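Side-chain contacts in glycosyl hydrolase (Aspergillus fumigatus, PDB 2X8R), which probably cleaves the β-1,4 linkages between N-acetylmuramic acid and N-acetylglucosamine in peptidoglycan, acting as a family 25 lysozyme of the TIM-barrel clan: residues F77-G82 against H128-W133; T106-S111 against A140-R145. One frame throughout, in Å; residues are numbered along the deposited sequence.

Interaction 1: F77-G82 against H128-W133; sequences FFLKNG and HATSRW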
ATOM      1  N   PHE A  77      -4.172   4.723 -14.057  1.00  6.49           N
ATOM      2  CA  PHE A  77      -2.785   5.046 -14.319  1.00  6.86           C
ATOM      3  C   PHE A  77      -1.871   4.051 -13.578  1.00  6.84           C
ATOM      4  O   PHE A  77      -0.923   3.487 -14.165  1.00  7.58           O
ATOM      5  CB  PHE A  77      -2.505   6.488 -13.902  1.00  6.92           C
ATOM      6  CG  PHE A  77      -1.065   6.902 -14.036  1.00  7.78           C
ATOM      7  CD1 PHE A  77      -0.391   6.827 -15.274  1.00  8.15           C
ATOM      8  CD2 PHE A  77      -0.389   7.417 -12.926  1.00  8.62           C
ATOM      9  CE1 PHE A  77       0.970   7.233 -15.384  1.00  8.93           C
ATOM     10  CE2 PHE A  77       0.953   7.846 -13.024  1.00  8.69           C
ATOM     11  CZ  PHE A  77       1.641   7.757 -14.264  1.00  9.63           C
ATOM     12  N   PHE A  78      -2.185   3.831 -12.304  1.00  6.90           N
ATOM     13  CA  PHE A  78      -1.468   2.836 -11.481  1.00  6.31           C
ATOM     14  C   PHE A  78      -1.483   1.445 -12.156  1.00  6.88           C
ATOM     15  O   PHE A  78      -0.440   0.768 -12.267  1.00  6.80           O
ATOM     16  CB  PHE A  78      -2.120   2.841 -10.084  1.00  6.48           C
ATOM     17  CG  PHE A  78      -1.613   1.795  -9.120  1.00  6.45           C
ATOM     18  CD1 PHE A  78      -0.252   1.666  -8.816  1.00  5.59           C
ATOM     19  CD2 PHE A  78      -2.558   1.018  -8.414  1.00  6.23           C
ATOM     20  CE1 PHE A  78       0.183   0.718  -7.848  1.00  5.45           C
ATOM     21  CE2 PHE A  78      -2.165   0.100  -7.441  1.00  6.00           C
ATOM     22  CZ  PHE A  78      -0.789  -0.031  -7.129  1.00  5.32           C
ATOM     23  N   LEU A  79      -2.664   1.019 -12.594  1.00  7.36           N
ATOM     24  CA  LEU A  79      -2.829  -0.301 -13.227  1.00  8.47           C
ATOM     25  C   LEU A  79      -1.996  -0.509 -14.485  1.00  9.75           C
ATOM     26  O   LEU A  79      -1.571  -1.647 -14.769  1.00 11.42           O
ATOM     27  CB  LEU A  79      -4.304  -0.550 -13.563  1.00  8.46           C
ATOM     28  CG  LEU A  79      -5.125  -0.846 -12.310  1.00  9.40           C
ATOM     29  CD1 LEU A  79      -6.577  -0.591 -12.573  1.00  9.48           C
ATOM     30  CD2 LEU A  79      -4.881  -2.302 -11.936  1.00  9.21           C
ATOM     31  N   LYS A  80      -1.755   0.575 -15.217  1.00  9.50           N
ATOM     32  CA  LYS A  80      -0.968   0.472 -16.465  1.00 11.03           C
ATOM     33  C   LYS A  80       0.544   0.547 -16.207  1.00 10.62           C
ATOM     34  O   LYS A  80       1.349   0.425 -17.141  1.00 11.76           O
ATOM     35  CB  LYS A  80      -1.351   1.620 -17.380  1.00 11.75           C
ATOM     36  CG  LYS A  80      -2.694   1.454 -18.060  1.00 14.05           C
ATOM     37  CD  LYS A  80      -2.971   2.759 -18.789  1.00 16.48           C
ATOM     38  CE  LYS A  80      -4.298   2.762 -19.513  1.00 21.34           C
ATOM     39  NZ  LYS A  80      -5.455   2.773 -18.530  1.00 25.66           N
ATOM     40  N   ASN A  81       0.947   0.793 -14.957  1.00  9.05           N
ATOM     41  CA  ASN A  81       2.325   1.159 -14.706  1.00  9.25           C
ATOM     42  C   ASN A  81       2.853   0.440 -13.470  1.00  9.26           C
ATOM     43  O   ASN A  81       3.683   0.966 -12.775  1.00  9.81           O
ATOM     44  CB  ASN A  81       2.470   2.681 -14.595  1.00  9.23           C
ATOM     45  CG  ASN A  81       2.339   3.371 -15.936  1.00 10.14           C
ATOM     46  OD1 ASN A  81       3.264   3.288 -16.766  1.00 11.88           O
ATOM     47  ND2 ASN A  81       1.175   3.958 -16.216  1.00  9.87           N
ATOM     48  N   GLY A  82       2.368  -0.765 -13.207  1.00  9.03           N
ATOM     49  CA  GLY A  82       3.021  -1.550 -12.137  1.00 10.37           C
ATOM     50  C   GLY A  82       2.079  -2.000 -11.050  1.00 10.63           C
ATOM     51  O   GLY A  82       2.423  -2.848 -10.204  1.00 13.00           O
ATOM     52  N   HIS A 128     -12.588  -3.542 -10.205  1.00 10.33           N
ATOM     53  CA  HIS A 128     -13.206  -3.804 -11.522  1.00 11.13           C
ATOM     54  C   HIS A 128     -12.169  -4.408 -12.460  1.00 10.34           C
ATOM     55  O   HIS A 128     -12.452  -5.382 -13.182  1.00 10.02           O
ATOM     56  CB  HIS A 128     -13.780  -2.496 -12.122  1.00 13.24           C
ATOM     57  CG  HIS A 128     -14.560  -2.687 -13.386  1.00 16.76           C
ATOM     58  ND1 HIS A 128     -15.936  -2.841 -13.417  1.00 20.09           N
ATOM     59  CD2 HIS A 128     -14.145  -2.770 -14.680  1.00 16.53           C
ATOM     60  CE1 HIS A 128     -16.332  -2.996 -14.672  1.00 15.49           C
ATOM     61  NE2 HIS A 128     -15.266  -2.968 -15.453  1.00 19.46           N
ATOM     62  N   ALA A 129     -10.964  -3.849 -12.435  1.00  8.99           N
ATOM     63  CA  ALA A 129      -9.921  -4.207 -13.358  1.00 10.11           C
ATOM     64  C   ALA A 129      -9.284  -5.544 -12.989  1.00 10.15           C
ATOM     65  O   ALA A 129      -8.866  -6.295 -13.885  1.00 12.53           O
ATOM     66  CB  ALA A 129      -8.849  -3.151 -13.366  1.00  9.16           C
ATOM     67  N   THR A 130      -9.136  -5.822 -11.693  1.00  9.19           N
ATOM     68  CA  THR A 130      -8.295  -6.952 -11.265  1.00  9.55           C
ATOM     69  C   THR A 130      -8.983  -8.117 -10.574  1.00 10.08           C
ATOM     70  O   THR A 130      -8.373  -9.194 -10.447  1.00 10.97           O
ATOM     71  CB  THR A 130      -7.195  -6.524 -10.248  1.00  9.12           C
ATOM     72  OG1 THR A 130      -7.822  -6.137  -9.001  1.00  9.38           O
ATOM     73  CG2 THR A 130      -6.233  -5.425 -10.803  1.00  9.97           C
ATOM     74  N   SER A 131     -10.213  -7.858 -10.113  1.00  9.28           N
ATOM     75  CA  SER A 131     -11.019  -8.743  -9.255  0.50  9.53           C
ATOM     76  C   SER A 131     -10.588  -8.736  -7.786  1.00  9.87           C
ATOM     77  O   SER A 131     -11.183  -9.445  -6.938  1.00 10.05           O
ATOM     78  CB  SER A 131     -11.139 -10.185  -9.799  0.50  8.93           C
ATOM     79  OG  SER A 131      -9.999 -10.971  -9.501  0.50  7.86           O
ATOM     80  N   ARG A 132      -9.593  -7.909  -7.480  1.00  8.64           N
ATOM     81  CA  ARG A 132      -9.091  -7.758  -6.098  1.00  9.00           C
ATOM     82  C   ARG A 132      -9.387  -6.372  -5.561  1.00  8.41           C
ATOM     83  O   ARG A 132      -9.277  -5.365  -6.310  1.00  7.63           O
ATOM     84  CB  ARG A 132      -7.570  -8.024  -6.063  1.00  8.96           C
ATOM     85  CG  ARG A 132      -7.159  -9.511  -6.363  1.00  8.73           C
ATOM     86  CD  ARG A 132      -7.888 -10.541  -5.492  1.00 10.43           C
ATOM     87  NE  ARG A 132      -7.566 -10.255  -4.108  1.00 10.87           N
ATOM     88  CZ  ARG A 132      -6.434 -10.580  -3.500  1.00  9.88           C
ATOM     89  NH1 ARG A 132      -5.493 -11.274  -4.137  1.00  9.05           N
ATOM     90  NH2 ARG A 132      -6.240 -10.172  -2.256  1.00 10.39           N
ATOM     91  N   TRP A 133      -9.779  -6.319  -4.271  1.00  7.84           N
ATOM     92  CA  TRP A 133      -9.807  -5.046  -3.564  1.00  8.86           C
ATOM     93  C   TRP A 133      -8.353  -4.672  -3.293  1.00  7.75           C
ATOM     94  O   TRP A 133      -7.579  -5.502  -2.785  1.00  9.56           O
ATOM     95  CB  TRP A 133     -10.608  -5.127  -2.228  1.00 10.50           C
ATOM     96  CG  TRP A 133     -12.039  -5.448  -2.505  1.00 11.25           C
ATOM     97  CD1 TRP A 133     -12.653  -6.655  -2.323  1.00 11.30           C
ATOM     98  CD2 TRP A 133     -13.011  -4.587  -3.136  1.00 11.53           C
ATOM     99  NE1 TRP A 133     -13.961  -6.591  -2.782  1.00 13.44           N
ATOM    100  CE2 TRP A 133     -14.198  -5.341  -3.289  1.00 13.13           C
ATOM    101  CE3 TRP A 133     -12.980  -3.269  -3.617  1.00 12.09           C
ATOM    102  CZ2 TRP A 133     -15.350  -4.811  -3.869  1.00 13.68           C
ATOM    103  CZ3 TRP A 133     -14.149  -2.741  -4.210  1.00 13.34           C
ATOM    104  CH2 TRP A 133     -15.305  -3.509  -4.301  1.00 14.31           C
TER
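T130 OG1, the hydroxyl of a residue that packs on L79, is gripped by two backbone groups: it receives the N-H of R132 at 2.9 Å between R132 N and T130 OG1 (155° at the hydrogen) and is also hydrogen-bonded to the carbonyl of Y126, one turn back in the helix. The bond from R132 makes an ST turn, which finishes helix 112-130 just where S131 swings to positive phi (77°). Across from it lies the C-terminal end of helix 71-79, so two outer helices of the barrel meet at their last turns.

L79 reaches helix 112-130 with both branches of its fork. Its CD1 branch lies 3.5 Å from A129 CB, and CD2 comes methyl to methyl within 3.6 Å of T130 CG2. A chi1 of 68° sets the threonine hydroxyl between N and the carbonyl carbon, where it can serve the backbone, and leaves CG2 for the leucine. Threonine thus suits the site by being polar on one branch and apolar on the other, while alanine suits its place because its single methyl leaves room for the CD1 branch of L79. The patch is small and near the surface. L79 also touches Y126 of helix 112-130, and F78, buried, packs on F122 of the same helix and on strand 26-35.

Past L79 the chain turns, held partly by side-chain bonding. N81 N reaches F78 O at 3.0 Å, and the amide of N81 folds back on the carbonyl of F77, its OD1 taking a bond from K40. The N81 ND2 to F77 O bond measures 3.0 Å, with the oxygen lying nearly in the asparagine's amide plane.

Interaction 2: T106-S111 against A140-R145; sequences TCYGLS and ADWWNR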
ATOM      1  N   THR A 106      -3.873  20.675   3.632  0.50  9.46           N
ATOM      2  CA  THR A 106      -4.524  19.606   4.425  0.50 10.18           C
ATOM      3  C   THR A 106      -5.722  18.922   3.733  0.50  9.91           C
ATOM      4  O   THR A 106      -6.614  19.583   3.171  0.50 10.24           O
ATOM      5  CB  THR A 106      -4.766  20.021   5.930  0.50 11.10           C
ATOM      6  OG1 THR A 106      -5.882  19.301   6.484  0.50 10.72           O
ATOM      7  CG2 THR A 106      -4.972  21.500   6.056  0.50 10.14           C
ATOM      8  N   CYS A 107      -5.680  17.588   3.743  1.00  9.62           N
ATOM      9  CA  CYS A 107      -6.643  16.712   3.039  1.00  9.17           C
ATOM     10  C   CYS A 107      -6.795  17.008   1.535  1.00  9.31           C
ATOM     11  O   CYS A 107      -7.838  16.711   0.968  1.00  9.67           O
ATOM     12  CB  CYS A 107      -8.014  16.718   3.769  1.00 10.86           C
ATOM     13  SG  CYS A 107      -7.893  16.253   5.544  1.00 10.38           S
ATOM     14  N   TYR A 108      -5.783  17.641   0.918  1.00  9.01           N
ATOM     15  CA  TYR A 108      -5.783  17.902  -0.530  1.00  9.11           C
ATOM     16  C   TYR A 108      -6.925  18.863  -0.930  1.00  9.89           C
ATOM     17  O   TYR A 108      -7.348  18.907  -2.087  1.00 10.37           O
ATOM     18  CB  TYR A 108      -5.881  16.569  -1.335  1.00  9.21           C
ATOM     19  CG  TYR A 108      -4.739  15.591  -1.031  1.00  8.27           C
ATOM     20  CD1 TYR A 108      -3.561  15.605  -1.760  1.00  7.82           C
ATOM     21  CD2 TYR A 108      -4.872  14.626  -0.010  1.00  7.41           C
ATOM     22  CE1 TYR A 108      -2.511  14.706  -1.458  1.00  7.46           C
ATOM     23  CE2 TYR A 108      -3.855  13.738   0.301  1.00  7.63           C
ATOM     24  CZ  TYR A 108      -2.674  13.769  -0.422  1.00  7.49           C
ATOM     25  OH  TYR A 108      -1.654  12.887  -0.128  1.00  7.56           O
ATOM     26  N   GLY A 109      -7.480  19.562   0.060  1.00 10.24           N
ATOM     27  CA  GLY A 109      -8.548  20.533  -0.185  1.00  9.87           C
ATOM     28  C   GLY A 109      -9.911  19.892  -0.348  1.00 10.96           C
ATOM     29  O   GLY A 109     -10.909  20.571  -0.680  1.00 10.66           O
ATOM     30  N   LEU A 110     -10.004  18.597  -0.086  1.00  9.51           N
ATOM     31  CA  LEU A 110     -11.272  17.901  -0.241  1.00  9.95           C
ATOM     32  C   LEU A 110     -11.989  17.804   1.108  1.00  9.69           C
ATOM     33  O   LEU A 110     -11.347  17.731   2.164  1.00 10.90           O
ATOM     34  CB  LEU A 110     -11.030  16.496  -0.802  1.00 10.18           C
ATOM     35  CG  LEU A 110     -10.540  16.303  -2.245  1.00 12.05           C
ATOM     36  CD1 LEU A 110     -10.919  14.868  -2.645  1.00 13.56           C
ATOM     37  CD2 LEU A 110     -11.228  17.317  -3.150  1.00 14.91           C
ATOM     38  N   SER A 111     -13.322  17.777   1.051  1.00  9.53           N
ATOM     39  CA  SER A 111     -14.163  17.528   2.204  1.00  9.50           C
ATOM     40  C   SER A 111     -14.190  16.046   2.514  1.00  9.32           C
ATOM     41  O   SER A 111     -13.712  15.234   1.723  1.00  9.23           O
ATOM     42  CB  SER A 111     -15.595  18.002   1.926  1.00  9.56           C
ATOM     43  OG  SER A 111     -16.262  17.144   0.985  1.00  9.20           O
ATOM     44  N   ALA A 140      -4.238   6.157  11.336  1.00  7.94           N
ATOM     45  CA  ALA A 140      -5.541   6.379  11.981  1.00  9.29           C
ATOM     46  C   ALA A 140      -5.866   7.891  12.028  1.00  8.85           C
ATOM     47  O   ALA A 140      -7.002   8.292  11.773  1.00  8.76           O
ATOM     48  CB  ALA A 140      -5.565   5.755  13.383  1.00  9.97           C
ATOM     49  N   ASP A 141      -4.847   8.699  12.326  1.00  9.40           N
ATOM     50  CA  ASP A 141      -4.977  10.150  12.431  1.00  9.00           C
ATOM     51  C   ASP A 141      -5.464  10.725  11.102  1.00  8.29           C
ATOM     52  O   ASP A 141      -6.403  11.533  11.059  1.00  8.36           O
ATOM     53  CB  ASP A 141      -3.627  10.792  12.779  1.00 10.65           C
ATOM     54  CG  ASP A 141      -3.657  12.287  12.558  1.00 11.78           C
ATOM     55  OD1 ASP A 141      -4.170  12.971  13.455  1.00 13.07           O
ATOM     56  OD2 ASP A 141      -3.238  12.747  11.467  1.00 13.55           O
ATOM     57  N   TRP A 142      -4.812  10.314  10.001  1.00  7.49           N
ATOM     58  CA  TRP A 142      -5.201  10.856   8.711  1.00  7.66           C
ATOM     59  C   TRP A 142      -6.633  10.437   8.331  1.00  7.02           C
ATOM     60  O   TRP A 142      -7.446  11.260   7.915  1.00  7.06           O
ATOM     61  CB  TRP A 142      -4.195  10.403   7.650  1.00  6.71           C
ATOM     62  CG  TRP A 142      -4.472  11.165   6.319  1.00  6.94           C
ATOM     63  CD1 TRP A 142      -3.860  12.290   5.883  1.00  6.95           C
ATOM     64  CD2 TRP A 142      -5.426  10.798   5.304  1.00  7.01           C
ATOM     65  NE1 TRP A 142      -4.370  12.663   4.641  1.00  6.67           N
ATOM     66  CE2 TRP A 142      -5.353  11.781   4.286  1.00  6.64           C
ATOM     67  CE3 TRP A 142      -6.365   9.760   5.181  1.00  6.99           C
ATOM     68  CZ2 TRP A 142      -6.168  11.740   3.120  1.00  7.32           C
ATOM     69  CZ3 TRP A 142      -7.192   9.717   4.052  1.00  6.87           C
ATOM     70  CH2 TRP A 142      -7.087  10.701   3.029  1.00  7.63           C
ATOM     71  N   TRP A 143      -6.947   9.147   8.513  1.00  6.76           N
ATOM     72  CA  TRP A 143      -8.254   8.630   8.192  1.00  7.50           C
ATOM     73  C   TRP A 143      -9.345   9.373   8.975  1.00  7.38           C
ATOM     74  O   TRP A 143     -10.402   9.706   8.416  1.00  7.76           O
ATOM     75  CB  TRP A 143      -8.331   7.123   8.484  1.00  7.94           C
ATOM     76  CG  TRP A 143      -9.462   6.468   7.789  1.00  8.55           C
ATOM     77  CD1 TRP A 143     -10.667   6.098   8.342  1.00  8.60           C
ATOM     78  CD2 TRP A 143      -9.536   6.126   6.395  1.00  8.32           C
ATOM     79  NE1 TRP A 143     -11.488   5.533   7.371  1.00  8.55           N
ATOM     80  CE2 TRP A 143     -10.810   5.512   6.181  1.00  8.32           C
ATOM     81  CE3 TRP A 143      -8.648   6.237   5.326  1.00  8.92           C
ATOM     82  CZ2 TRP A 143     -11.219   5.040   4.923  1.00  9.09           C
ATOM     83  CZ3 TRP A 143      -9.059   5.742   4.067  1.00  9.12           C
ATOM     84  CH2 TRP A 143     -10.334   5.159   3.885  1.00  8.92           C
ATOM     85  N   ASN A 144      -9.048   9.669  10.238  1.00  7.40           N
ATOM     86  CA  ASN A 144      -9.996  10.410  11.031  1.00  7.46           C
ATOM     87  C   ASN A 144     -10.158  11.826  10.487  1.00  7.81           C
ATOM     88  O   ASN A 144     -11.311  12.261  10.243  1.00  9.14           O
ATOM     89  CB  ASN A 144      -9.551  10.445  12.478  1.00  7.58           C
ATOM     90  CG  ASN A 144     -10.576  11.132  13.344  1.00  8.00           C
ATOM     91  OD1 ASN A 144     -11.708  10.650  13.466  1.00  7.67           O
ATOM     92  ND2 ASN A 144     -10.208  12.309  13.905  1.00  8.47           N
ATOM     93  N   ARG A 145      -9.038  12.512  10.242  1.00  8.32           N
ATOM     94  CA  ARG A 145      -9.124  13.919   9.819  1.00  9.08           C
ATOM     95  C   ARG A 145      -9.736  14.068   8.436  1.00  9.67           C
ATOM     96  O   ARG A 145     -10.580  14.957   8.220  1.00 11.48           O
ATOM     97  CB  ARG A 145      -7.774  14.622   9.838  1.00 10.17           C
ATOM     98  CG  ARG A 145      -7.814  16.089   9.308  1.00 10.83           C
ATOM     99  CD  ARG A 145      -6.436  16.740   9.427  1.00 13.66           C
ATOM    100  NE  ARG A 145      -5.961  16.651  10.805  1.00 15.07           N
ATOM    101  CZ  ARG A 145      -5.030  15.801  11.258  1.00 16.27           C
ATOM    102  NH1 ARG A 145      -4.403  14.962  10.432  1.00 13.93           N
ATOM    103  NH2 ARG A 145      -4.713  15.821  12.555  1.00 17.05           N
TER
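C107 and R145 meet through sulfur and methylene: C107 SG lies 3.8 Å from R145 CG, beside the disulfide that joins C107 to C146, the next residue of helix 140-147. This ties the loop before helix 112-130 to a neighbouring helix of the TIM-barrel-like fold.

The buried side is aromatic. Y108 presents a ring edge, near its own plane, to W142, with Y108 CE2 4.2 Å from W142 CZ2. The two side chains cross at about a right angle, and M115 of helix 112-130 touches both. The tyrosine suits this place because its hydroxyl bonds to the carbonyl of E99, the last residue of a D-I-E sequence that fits the family's DXE motif; W142 packs on I98 and edge-to-face with Y100 of the same region.

The outer side is looser and solvent-exposed. T106 OG1 lies 3.9 Å from R145 CD, the side chains again nearly perpendicular. Here the R145 chain, bent at chi3 (-55°), turns its guanidinium back along its own helix to D141 in a salt bridge of 2.7 Å between R145 NH1 and D141 OD2, an oxygen also bonded to Y100 OH.

With its charge probably balanced by D141, R145 offers the loop mainly aliphatic carbon, so the covalent link and apolar packing carry the contact.

Overall arrangement
The two interactions lie at opposite ends of helix 112-130: S111 of interaction 2 is its N-cap, while H128-T130 of interaction 1 forms its last turn. Their centres are 24 Å apart and their nearest atoms about 12 Å, so they do not touch. Along the chain the segments alternate, 77-82, 106-111, 128-133 and 140-145; helix 71-79 lies between strands 57-63 and 95-97, helix 112-130 between 95-97 and 135-138, and helix 140-147 follows 135-138. Interaction 1 packs this long helix against the preceding helix 71-79; interaction 2 ties its leading loop to the following helix 140-147. Successive strand-helix units of the barrel are thereby connected around its outside.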